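Local atomic coordinates of nicotinate phosphoribosyltransferase (Saccharomyces cerevisiae, PDB entry 1VLP), a protein that catalyses the ATP-dependent joining of nicotinate to phosphoribosyl diphosphate to give nicotinate ribonucleotide, the first step in making NAD from nicotinic acid. Residues G240-H244 and V305-S309; A277-T282 and A301-R306; Y315-I319 and I335-S339; W246-V250 and N263-W268. All coordinates share one frame; numbering follows the deposited sequence.

Contact 1: G240-H244 and V305-S309; sequences GTVAH and VRQDS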
loop_
_atom_site.group_PDB
_atom_site.type_symbol
_atom_site.label_atom_id
_atom_site.label_comp_id
_atom_site.label_asym_id
_atom_site.label_seq_id
_atom_site.Cartn_x
_atom_site.Cartn_y
_atom_site.Cartn_z
ATOM N N GLY A 240 7.270 5.758 1.170
ATOM C CA GLY A 240 6.170 5.639 0.182
ATOM C C GLY A 240 6.637 5.708 -1.253
ATOM O O GLY A 240 7.743 6.203 -1.555
ATOM N N THR A 241 5.815 5.172 -2.151
ATOM C CA THR A 241 6.042 5.197 -3.610
ATOM C C THR A 241 4.702 5.679 -4.237
ATOM O O THR A 241 3.726 5.803 -3.547
ATOM C CB THR A 241 6.433 3.718 -4.092
ATOM O OG1 THR A 241 7.812 3.459 -3.835
ATOM C CG2 THR A 241 6.171 3.423 -5.566
ATOM N N VAL A 242 4.654 5.958 -5.537
ATOM C CA VAL A 242 3.367 6.027 -6.212
ATOM C C VAL A 242 2.634 4.653 -6.110
ATOM O O VAL A 242 3.268 3.586 -5.996
ATOM C CB VAL A 242 3.559 6.448 -7.658
ATOM C CG1 VAL A 242 4.097 5.262 -8.500
ATOM C CG2 VAL A 242 2.250 7.027 -8.204
ATOM N N ALA A 243 1.290 4.667 -6.154
ATOM C CA ALA A 243 0.506 3.432 -6.115
ATOM C C ALA A 243 -0.132 3.204 -7.492
ATOM O O ALA A 243 -0.182 4.126 -8.292
ATOM C CB ALA A 243 -0.606 3.522 -5.059
ATOM N N HIS A 244 -0.617 2.001 -7.747
ATOM C CA HIS A 244 -1.295 1.698 -9.036
ATOM C C HIS A 244 -2.437 2.624 -9.311
ATOM O O HIS A 244 -2.666 2.959 -10.473
ATOM C CB HIS A 244 -1.799 0.258 -9.131
ATOM C CG HIS A 244 -0.724 -0.778 -9.069
ATOM N ND1 HIS A 244 0.190 -0.972 -10.081
ATOM C CD2 HIS A 244 -0.390 -1.648 -8.081
ATOM C CE1 HIS A 244 1.022 -1.944 -9.727
ATOM N NE2 HIS A 244 0.683 -2.374 -8.519
ATOM N N VAL A 305 12.734 1.654 -9.646
ATOM C CA VAL A 305 11.465 1.054 -9.975
ATOM C C VAL A 305 11.012 0.188 -8.805
ATOM O O VAL A 305 11.841 -0.318 -8.035
ATOM C CB VAL A 305 11.489 0.173 -11.245
ATOM C CG1 VAL A 305 11.680 1.021 -12.533
ATOM C CG2 VAL A 305 12.539 -0.937 -11.129
ATOM N N ARG A 306 9.702 0.075 -8.650
ATOM C CA ARG A 306 9.097 -0.843 -7.636
ATOM C C ARG A 306 8.529 -2.080 -8.373
ATOM O O ARG A 306 7.738 -1.949 -9.337
ATOM C CB ARG A 306 8.011 -0.136 -6.761
ATOM C CG ARG A 306 7.494 -0.985 -5.522
ATOM C CD ARG A 306 6.364 -0.187 -4.762
ATOM N NE ARG A 306 5.187 -1.053 -4.568
ATOM C CZ ARG A 306 3.925 -0.653 -4.612
ATOM N NH1 ARG A 306 3.604 0.630 -4.805
ATOM N NH2 ARG A 306 2.963 -1.552 -4.431
ATOM N N GLN A 307 8.967 -3.269 -7.931
ATOM C CA GLN A 307 8.522 -4.557 -8.466
ATOM C C GLN A 307 7.351 -5.077 -7.573
ATOM O O GLN A 307 7.505 -5.219 -6.371
ATOM C CB GLN A 307 9.673 -5.530 -8.525
ATOM C CG GLN A 307 9.358 -6.901 -9.151
ATOM C CD GLN A 307 8.710 -7.867 -8.211
ATOM O OE1 GLN A 307 9.168 -8.058 -7.065
ATOM N NE2 GLN A 307 7.671 -8.548 -8.699
ATOM N N ASP A 308 6.190 -5.287 -8.176
ATOM C CA ASP A 308 4.982 -5.590 -7.451
ATOM C C ASP A 308 4.207 -6.788 -8.005
ATOM O O ASP A 308 3.198 -7.183 -7.388
ATOM C CB ASP A 308 4.078 -4.362 -7.487
ATOM C CG ASP A 308 3.026 -4.363 -6.377
ATOM O OD1 ASP A 308 3.355 -4.715 -5.213
ATOM O OD2 ASP A 308 1.882 -3.977 -6.701
ATOM N N SER A 309 4.593 -7.300 -9.174
ATOM C CA SER A 309 3.971 -8.497 -9.730
ATOM C C SER A 309 4.871 -9.248 -10.689
ATOM O O SER A 309 5.920 -8.765 -11.121
ATOM C CB SER A 309 2.686 -8.166 -10.484
ATOM O OG SER A 309 2.943 -7.422 -11.666
#
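Thr241 lays its methyl across the arm of Arg306, with CG2 3.7 Å from CD of Arg306. With CG2 anti to the Thr241 backbone N and OG1 anti to its carbonyl carbon (chi1 -81°), the methyl is the branch that presses against the arginine, and it meets the guanidinium at its edge, in plane. Both residues probably help bind nicotinate, as in relatives. Val242 contributes its backbone: its O lies 3.2 Å from NH1 of Arg306. Ala243 adds little across the contact, but its methyl touches Tyr27, another residue of the presumed nicotinate site. At His244 the ring swings over to Asp308, where NE2 donates a short bond of 2.7 Å to OD2 of Asp308. The carboxylate oxygen sits in the plane of the ring, while the ring and carboxylate planes are 28° apart, and the bond uses the anti side of OD2. Because ND1 is bonded to Thr284, both ring nitrogens are engaged and the rotation of the imidazole is fixed; as in relatives, His244 is probably the residue that autophosphorylates, though it carries no phosphate here. The other oxygen of Asp308, OD1, makes a weak salt bridge of 3.3 Å to NH2 of Arg306, whose NE is held by Ser339. The contact joins the loop between helices 228-234 and 244-254 to the end of strand 304-307, with strand 279-281 beside it through Leu279 and Leu281.

Contact 2: A277-T282 and A301-R306; sequences AGLALT and AYVGVR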
loop_
_atom_site.group_PDB
_atom_site.type_symbol
_atom_site.label_atom_id
_atom_site.label_comp_id
_atom_site.label_asym_id
_atom_site.label_seq_id
_atom_site.Cartn_x
_atom_site.Cartn_y
_atom_site.Cartn_z
ATOM N N ALA A 277 10.527 12.358 -7.315
ATOM C CA ALA A 277 9.698 11.452 -8.108
ATOM C C ALA A 277 9.594 10.056 -7.430
ATOM O O ALA A 277 8.546 9.484 -7.426
ATOM C CB ALA A 277 10.239 11.318 -9.480
ATOM N N GLY A 278 10.671 9.602 -6.817
ATOM C CA GLY A 278 10.724 8.350 -6.084
ATOM C C GLY A 278 10.960 7.153 -6.983
ATOM O O GLY A 278 11.748 7.189 -7.914
ATOM N N LEU A 279 10.289 6.067 -6.659
ATOM C CA LEU A 279 10.355 4.861 -7.438
ATOM C C LEU A 279 9.173 4.741 -8.386
ATOM O O LEU A 279 8.009 4.961 -8.014
ATOM C CB LEU A 279 10.411 3.632 -6.525
ATOM C CG LEU A 279 11.555 3.573 -5.537
ATOM C CD1 LEU A 279 11.159 2.564 -4.486
ATOM C CD2 LEU A 279 12.847 3.194 -6.208
ATOM N N ALA A 280 9.457 4.339 -9.615
ATOM C CA ALA A 280 8.409 4.182 -10.595
ATOM C C ALA A 280 7.744 2.804 -10.464
ATOM O O ALA A 280 8.394 1.810 -10.346
ATOM C CB ALA A 280 8.947 4.378 -12.000
ATOM N N LEU A 281 6.420 2.774 -10.498
ATOM C CA LEU A 281 5.641 1.552 -10.566
ATOM C C LEU A 281 5.306 1.204 -12.026
ATOM O O LEU A 281 4.496 1.856 -12.669
ATOM C CB LEU A 281 4.364 1.757 -9.752
ATOM C CG LEU A 281 3.556 0.554 -9.331
ATOM C CD1 LEU A 281 4.403 -0.542 -8.633
ATOM C CD2 LEU A 281 2.428 1.025 -8.428
ATOM N N THR A 282 5.954 0.170 -12.552
ATOM C CA THR A 282 5.988 -0.060 -13.996
ATOM C C THR A 282 4.945 -1.014 -14.563
ATOM O O THR A 282 4.756 -1.050 -15.790
ATOM C CB THR A 282 7.394 -0.578 -14.419
ATOM O OG1 THR A 282 7.577 -1.893 -13.920
ATOM C CG2 THR A 282 8.519 0.286 -13.824
ATOM N N ALA A 301 15.031 11.178 -13.242
ATOM C CA ALA A 301 14.329 11.703 -12.072
ATOM C C ALA A 301 13.975 10.630 -11.031
ATOM O O ALA A 301 14.293 10.742 -9.823
ATOM C CB ALA A 301 13.047 12.439 -12.517
ATOM N N TYR A 302 13.284 9.595 -11.493
ATOM C CA TYR A 302 13.025 8.418 -10.647
ATOM C C TYR A 302 14.319 7.768 -10.268
ATOM O O TYR A 302 15.190 7.632 -11.080
ATOM C CB TYR A 302 12.139 7.403 -11.374
ATOM C CG TYR A 302 10.720 7.892 -11.529
ATOM C CD1 TYR A 302 9.775 7.674 -10.537
ATOM C CD2 TYR A 302 10.334 8.587 -12.656
ATOM C CE1 TYR A 302 8.491 8.166 -10.660
ATOM C CE2 TYR A 302 9.025 9.049 -12.798
ATOM C CZ TYR A 302 8.122 8.834 -11.795
ATOM O OH TYR A 302 6.826 9.294 -11.900
ATOM N N VAL A 303 14.407 7.298 -9.039
ATOM C CA VAL A 303 15.644 6.715 -8.555
ATOM C C VAL A 303 15.673 5.216 -8.729
ATOM O O VAL A 303 16.674 4.575 -8.390
ATOM C CB VAL A 303 15.885 7.042 -7.068
ATOM C CG1 VAL A 303 16.114 8.573 -6.891
ATOM C CG2 VAL A 303 14.776 6.508 -6.209
ATOM N N GLY A 304 14.592 4.697 -9.278
ATOM C CA GLY A 304 14.435 3.302 -9.531
ATOM C C GLY A 304 12.989 2.945 -9.779
ATOM O O GLY A 304 12.143 3.801 -10.111
ATOM N N VAL A 305 12.734 1.654 -9.646
ATOM C CA VAL A 305 11.465 1.054 -9.975
ATOM C C VAL A 305 11.012 0.188 -8.805
ATOM O O VAL A 305 11.841 -0.318 -8.035
ATOM C CB VAL A 305 11.489 0.173 -11.245
ATOM C CG1 VAL A 305 11.680 1.021 -12.533
ATOM C CG2 VAL A 305 12.539 -0.937 -11.129
ATOM N N ARG A 306 9.702 0.075 -8.650
ATOM C CA ARG A 306 9.097 -0.843 -7.636
ATOM C C ARG A 306 8.529 -2.080 -8.373
ATOM O O ARG A 306 7.738 -1.949 -9.337
ATOM C CB ARG A 306 8.011 -0.136 -6.761
ATOM C CG ARG A 306 7.494 -0.985 -5.522
ATOM C CD ARG A 306 6.364 -0.187 -4.762
ATOM N NE ARG A 306 5.187 -1.053 -4.568
ATOM C CZ ARG A 306 3.925 -0.653 -4.612
ATOM N NH1 ARG A 306 3.604 0.630 -4.805
ATOM N NH2 ARG A 306 2.963 -1.552 -4.431
HETATM O O HOH W 1 13.312 10.685 -7.272
HETATM O O HOH W 2 6.078 -3.062 -11.008
#
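The ring of Tyr302 is sandwiched between two alanine methyls. Ala277 CB sits 3.8 Å from the ring centroid of Tyr302, nearly on its normal, and Ala280 CB covers the opposite face nearer the rim; both are CH-pi contacts. Replacing Tyr302 with an alanine would probably open a gap between these two methyls and deprive both of their aromatic surface. Packing is tighter still where Thr282 CG2 presses on Val305 CG1 at 3.5 Å, closer than usual for two carbons. Between these places strands 279-281 and 304-307 run parallel as neighbours in the sheet of the type II phosphoribosyltransferase barrel-like domain. Ala280 bonds to strand 304-307 through both its N, to Gly304 O, and its O, from Arg306 N, each at 2.8 Å. On the opposite face from Ala280, Leu281 lies side by side with Arg306, its CD1 3.9 Å above one face of the guanidinium. Toward the start of strand 304-307 the contact is looser. Val303, exposed to solvent, has one backbone bond across the contact, from its N to Gly278 O at 2.9 Å. A water bridges the two segments ahead of the strands, accepting from Gly278 N and donating to Ala301 O.

Contact 3: Y315-I319 and I335-S339; sequences YTKKI and IICYS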
loop_
_atom_site.group_PDB
_atom_site.type_symbol
_atom_site.label_atom_id
_atom_site.label_comp_id
_atom_site.label_asym_id
_atom_site.label_seq_id
_atom_site.Cartn_x
_atom_site.Cartn_y
_atom_site.Cartn_z
ATOM N N TYR A 315 11.788 -9.983 -13.886
ATOM C CA TYR A 315 11.692 -8.515 -13.795
ATOM C C TYR A 315 13.053 -7.851 -13.665
ATOM O O TYR A 315 13.367 -6.888 -14.348
ATOM C CB TYR A 315 10.796 -8.108 -12.634
ATOM C CG TYR A 315 10.521 -6.636 -12.595
ATOM C CD1 TYR A 315 9.544 -6.084 -13.413
ATOM C CD2 TYR A 315 11.212 -5.804 -11.740
ATOM C CE1 TYR A 315 9.260 -4.726 -13.328
ATOM C CE2 TYR A 315 10.939 -4.468 -11.658
ATOM C CZ TYR A 315 9.957 -3.930 -12.445
ATOM O OH TYR A 315 9.708 -2.564 -12.387
ATOM N N THR A 316 13.876 -8.376 -12.792
ATOM C CA THR A 316 15.182 -7.788 -12.508
ATOM C C THR A 316 16.062 -7.762 -13.763
ATOM O O THR A 316 16.715 -6.763 -14.077
ATOM C CB THR A 316 15.858 -8.593 -11.352
ATOM O OG1 THR A 316 15.035 -8.532 -10.160
ATOM C CG2 THR A 316 17.312 -8.075 -11.004
ATOM N N LYS A 317 16.054 -8.863 -14.499
ATOM C CA LYS A 317 16.825 -8.966 -15.720
ATOM C C LYS A 317 16.356 -7.927 -16.725
ATOM O O LYS A 317 17.185 -7.282 -17.355
ATOM C CB LYS A 317 16.749 -10.381 -16.275
ATOM C CG LYS A 317 17.523 -11.392 -15.401
ATOM C CD LYS A 317 17.814 -12.716 -16.119
ATOM C CE LYS A 317 16.627 -13.453 -16.523
ATOM N NZ LYS A 317 17.001 -14.859 -16.982
ATOM N N LYS A 318 15.035 -7.802 -16.855
ATOM C CA LYS A 318 14.415 -6.928 -17.862
ATOM C C LYS A 318 14.787 -5.467 -17.589
ATOM O O LYS A 318 15.155 -4.699 -18.513
ATOM C CB LYS A 318 12.895 -7.114 -17.870
ATOM C CG LYS A 318 12.146 -6.197 -18.833
ATOM C CD LYS A 318 10.625 -6.447 -18.819
ATOM C CE LYS A 318 10.229 -7.425 -19.897
ATOM N NZ LYS A 318 8.800 -7.735 -19.741
ATOM N N ILE A 319 14.636 -5.068 -16.328
ATOM C CA ILE A 319 14.947 -3.705 -15.879
ATOM C C ILE A 319 16.438 -3.371 -15.984
ATOM O O ILE A 319 16.806 -2.270 -16.419
ATOM C CB ILE A 319 14.454 -3.489 -14.406
ATOM C CG1 ILE A 319 12.936 -3.446 -14.376
ATOM C CG2 ILE A 319 15.017 -2.238 -13.818
ATOM C CD1 ILE A 319 12.300 -2.368 -15.261
ATOM N N ILE A 335 17.672 1.568 -8.339
ATOM C CA ILE A 335 17.109 0.718 -7.314
ATOM C C ILE A 335 15.952 -0.085 -7.909
ATOM O O ILE A 335 15.155 0.451 -8.669
ATOM C CB ILE A 335 16.529 1.588 -6.098
ATOM C CG1 ILE A 335 17.686 2.286 -5.410
ATOM C CG2 ILE A 335 15.753 0.721 -5.117
ATOM C CD1 ILE A 335 17.263 3.438 -4.477
ATOM N N ILE A 336 15.859 -1.373 -7.547
ATOM C CA ILE A 336 14.624 -2.109 -7.585
ATOM C C ILE A 336 14.137 -2.355 -6.161
ATOM O O ILE A 336 14.860 -2.853 -5.312
ATOM C CB ILE A 336 14.710 -3.498 -8.315
ATOM C CG1 ILE A 336 15.213 -3.337 -9.740
ATOM C CG2 ILE A 336 13.363 -4.185 -8.285
ATOM C CD1 ILE A 336 15.363 -4.606 -10.482
ATOM N N CYS A 337 12.914 -1.936 -5.916
ATOM C CA CYS A 337 12.251 -2.204 -4.638
ATOM C C CYS A 337 11.230 -3.346 -4.845
ATOM O O CYS A 337 10.285 -3.207 -5.598
ATOM C CB CYS A 337 11.528 -0.962 -4.176
ATOM S SG CYS A 337 10.675 -1.302 -2.609
ATOM N N TYR A 338 11.496 -4.477 -4.218
ATOM C CA TYR A 338 10.673 -5.657 -4.289
ATOM C C TYR A 338 9.640 -5.578 -3.158
ATOM O O TYR A 338 10.008 -5.431 -1.979
ATOM C CB TYR A 338 11.534 -6.890 -4.078
ATOM C CG TYR A 338 12.644 -7.058 -5.098
ATOM C CD1 TYR A 338 12.448 -7.718 -6.282
ATOM C CD2 TYR A 338 13.899 -6.524 -4.861
ATOM C CE1 TYR A 338 13.477 -7.869 -7.186
ATOM C CE2 TYR A 338 14.938 -6.640 -5.778
ATOM C CZ TYR A 338 14.716 -7.324 -6.951
ATOM O OH TYR A 338 15.766 -7.436 -7.821
ATOM N N SER A 339 8.363 -5.647 -3.523
ATOM C CA SER A 339 7.317 -5.399 -2.523
ATOM C C SER A 339 6.132 -6.359 -2.540
ATOM O O SER A 339 5.111 -6.061 -1.903
ATOM C CB SER A 339 6.819 -3.944 -2.678
ATOM O OG SER A 339 6.132 -3.770 -3.918
#
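Ile336 pushes its side chain from strand 335-338 into helix 312-326, within the beta-alpha-beta unit made by strand 304-307, that helix and strand 335-338. The 315-319 turn runs almost antiparallel to strand 335-338, with 159° between their directions, as expected when a helix covers a parallel sheet in this fold. From its CB the isoleucine splits into two branches. CG2 turns one way: it comes to the edge of the Tyr315 ring, 4.2 Å from CE2 of Tyr315, and also lies over one face of the Tyr338 ring, offset toward the rim. The other branch, CG1, sits anti to the carbonyl carbon of Ile336 (chi1 -57°), and the extended chain beyond it carries CD1 up to the helix. There the tip meets Thr316 CA at 3.8 Å and lies 4.1 Å from CG2 of Ile319, so the methyl rests between two successive turns. Ile319 also places CG1 over a face of the Tyr315 ring, while the OH of Tyr315 bonds to Thr282 OG1. Polar contact is confined to Thr316 and Tyr338 across this pair of segments, and it lies at the edge of the Tyr338 ring, in its plane. A valine in place of Thr316 would probably leave the buried hydroxyl of Tyr338 without this acceptor and the carbonyl of Pro312 without the Thr316 hydroxyl that bonds to it. As built, Tyr338 OH donates to Thr316 OG1 over 2.7 Å.

Contact 4: W246-V250 and N263-W268; sequences WVMGV and NAMDCW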
loop_
_atom_site.group_PDB
_atom_site.type_symbol
_atom_site.label_atom_id
_atom_site.label_comp_id
_atom_site.label_asym_id
_atom_site.label_seq_id
_atom_site.Cartn_x
_atom_site.Cartn_y
_atom_site.Cartn_z
ATOM N N TRP A 246 -2.893 5.669 -9.064
ATOM C CA TRP A 246 -2.503 6.863 -9.796
ATOM C C TRP A 246 -2.597 6.688 -11.274
ATOM O O TRP A 246 -3.382 7.388 -11.910
ATOM C CB TRP A 246 -1.106 7.345 -9.362
ATOM C CG TRP A 246 -0.712 8.619 -10.000
ATOM C CD1 TRP A 246 0.360 8.809 -10.824
ATOM C CD2 TRP A 246 -1.339 9.905 -9.860
ATOM N NE1 TRP A 246 0.421 10.103 -11.212
ATOM C CE2 TRP A 246 -0.594 10.810 -10.645
ATOM C CE3 TRP A 246 -2.463 10.386 -9.152
ATOM C CZ2 TRP A 246 -0.933 12.169 -10.760
ATOM C CZ3 TRP A 246 -2.794 11.724 -9.264
ATOM C CH2 TRP A 246 -2.044 12.594 -10.047
ATOM N N VAL A 247 -1.819 5.792 -11.887
ATOM C CA VAL A 247 -1.934 5.694 -13.364
ATOM C C VAL A 247 -3.288 5.135 -13.817
ATOM O O VAL A 247 -3.738 5.486 -14.885
ATOM C CB VAL A 247 -0.744 4.974 -14.102
ATOM C CG1 VAL A 247 -0.721 3.520 -13.836
ATOM C CG2 VAL A 247 -0.811 5.261 -15.656
HETATM N N MSE A 248 -3.886 4.254 -13.022
HETATM C CA MSE A 248 -5.272 3.715 -13.300
HETATM C C MSE A 248 -6.236 4.866 -13.391
HETATM O O MSE A 248 -6.991 4.955 -14.359
HETATM C CB MSE A 248 -5.692 2.725 -12.227
HETATM C CG MSE A 248 -4.895 1.440 -12.151
HETATM SE SE MSE A 248 -5.428 0.385 -10.615
HETATM C CE MSE A 248 -7.262 -0.034 -11.123
ATOM N N GLY A 249 -6.207 5.807 -12.425
ATOM C CA GLY A 249 -7.094 6.970 -12.491
ATOM C C GLY A 249 -6.804 7.888 -13.658
ATOM O O GLY A 249 -7.692 8.321 -14.372
ATOM N N VAL A 250 -5.518 8.199 -13.889
ATOM C CA VAL A 250 -5.105 8.998 -15.041
ATOM C C VAL A 250 -5.610 8.435 -16.365
ATOM O O VAL A 250 -6.157 9.166 -17.193
ATOM C CB VAL A 250 -3.534 9.239 -15.084
ATOM C CG1 VAL A 250 -3.105 9.867 -16.363
ATOM C CG2 VAL A 250 -3.111 10.100 -13.873
ATOM N N ASN A 263 1.695 10.420 -19.062
ATOM C CA ASN A 263 0.889 11.481 -18.461
ATOM C C ASN A 263 0.933 11.412 -16.951
ATOM O O ASN A 263 1.040 12.448 -16.284
ATOM C CB ASN A 263 -0.548 11.417 -18.938
ATOM C CG ASN A 263 -0.704 11.923 -20.357
ATOM O OD1 ASN A 263 0.121 12.686 -20.839
ATOM N ND2 ASN A 263 -1.769 11.493 -21.037
ATOM N N ALA A 264 0.888 10.192 -16.405
ATOM C CA ALA A 264 0.963 9.998 -14.980
ATOM C C ALA A 264 2.321 10.444 -14.435
ATOM O O ALA A 264 2.346 11.053 -13.381
ATOM C CB ALA A 264 0.699 8.540 -14.566
HETATM N N MSE A 265 3.430 10.113 -15.100
HETATM C CA MSE A 265 4.741 10.560 -14.606
HETATM C C MSE A 265 4.836 12.083 -14.653
HETATM O O MSE A 265 5.296 12.728 -13.702
HETATM C CB MSE A 265 5.890 9.985 -15.421
HETATM C CG MSE A 265 5.994 8.503 -15.351
HETATM SE SE MSE A 265 7.663 7.945 -16.270
HETATM C CE MSE A 265 7.326 8.338 -18.039
ATOM N N ASP A 266 4.404 12.667 -15.766
ATOM C CA ASP A 266 4.442 14.108 -15.875
ATOM C C ASP A 266 3.722 14.752 -14.733
ATOM O O ASP A 266 4.219 15.727 -14.132
ATOM C CB ASP A 266 3.798 14.558 -17.170
ATOM C CG ASP A 266 4.719 14.450 -18.344
ATOM O OD1 ASP A 266 5.926 14.610 -18.174
ATOM O OD2 ASP A 266 4.215 14.273 -19.460
ATOM N N CYS A 267 2.517 14.291 -14.461
ATOM C CA CYS A 267 1.753 14.896 -13.448
ATOM C C CYS A 267 2.409 14.738 -12.087
ATOM O O CYS A 267 2.413 15.650 -11.266
ATOM C CB CYS A 267 0.369 14.269 -13.366
ATOM S SG CYS A 267 -0.800 14.886 -14.514
ATOM N N TRP A 268 2.959 13.550 -11.838
ATOM C CA TRP A 268 3.593 13.275 -10.553
ATOM C C TRP A 268 4.770 14.234 -10.392
ATOM O O TRP A 268 4.923 14.874 -9.368
ATOM C CB TRP A 268 4.036 11.800 -10.482
ATOM C CG TRP A 268 4.425 11.308 -9.108
ATOM C CD1 TRP A 268 5.672 11.112 -8.626
ATOM C CD2 TRP A 268 3.527 10.891 -8.059
ATOM N NE1 TRP A 268 5.629 10.585 -7.360
ATOM C CE2 TRP A 268 4.326 10.467 -6.973
ATOM C CE3 TRP A 268 2.134 10.855 -7.930
ATOM C CZ2 TRP A 268 3.780 9.981 -5.788
ATOM C CZ3 TRP A 268 1.588 10.381 -6.730
ATOM C CH2 TRP A 268 2.415 9.958 -5.687
#
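Trp246 lies across the flank of helix 260-272, with the edge of Trp268 set against one face of its indole. CE3 of Trp268 stands 3.7 Å above that face, offset toward the rim, and the ring planes are inclined at 61°, an edge-to-face pair. Over the opposite face, and near its centre, sits CG2 of Val250 from the next turn of the same helix. The indole's rim is occupied as well: CZ2 of Trp246 touches CB of Cys267 at 3.6 Å, and NE1 donates a nearly straight bond of 3.1 Å to O of Ala264, an atom lying in the plane of the indole. That carbonyl also takes the ordinary helical bond from Trp268 N, the two donors coming from opposite faces of its plane. CG anti to the Trp246 backbone N (chi1 -175°) sends the ring toward the other helix. Ala264 CB packs between the indole's NE1 edge and the valines, 3.8 Å from CG2 of Val247 and 4.2 Å from CG2 of Val250. Helix 26-38 also packs on the tryptophans, through Met31, Ala34 and Thr30. Being small, Ala264 lets its CA come within 5.4 Å of that of Val247. The result is a steep pairing of successive helices, segments 246-250 and 263-268 lying at 113°, tied by an indole-to-carbonyl bond between the loop of Thr241 and helix 26-38, which carries Tyr27, probably a nicotinate-site residue.

How the contacts relate
Along the chain, contact 4 is nested inside the loop closed by contact 1, contact 2 follows contact 4, and contact 3 comes last; all belong to the part of the chain characteristic of nicotinate phosphoribosyltransferases. Strand 304-307 ties together contacts 1 and 2, which share Val305 and Arg306 and have centres about 8 Å apart. Contact 3 continues from it through helix 312-326 to strand 335-338, the neighbour of 304-307 in the parallel sheet; its centre is about 10 Å from that of contact 1. Contact 4 is more remote, its centre about 21 Å from that of contact 3. Contacts 1 and 2 lie at the probable nicotinate site, with contact 3 behind the sheet and contact 4 reaching them through Trp268.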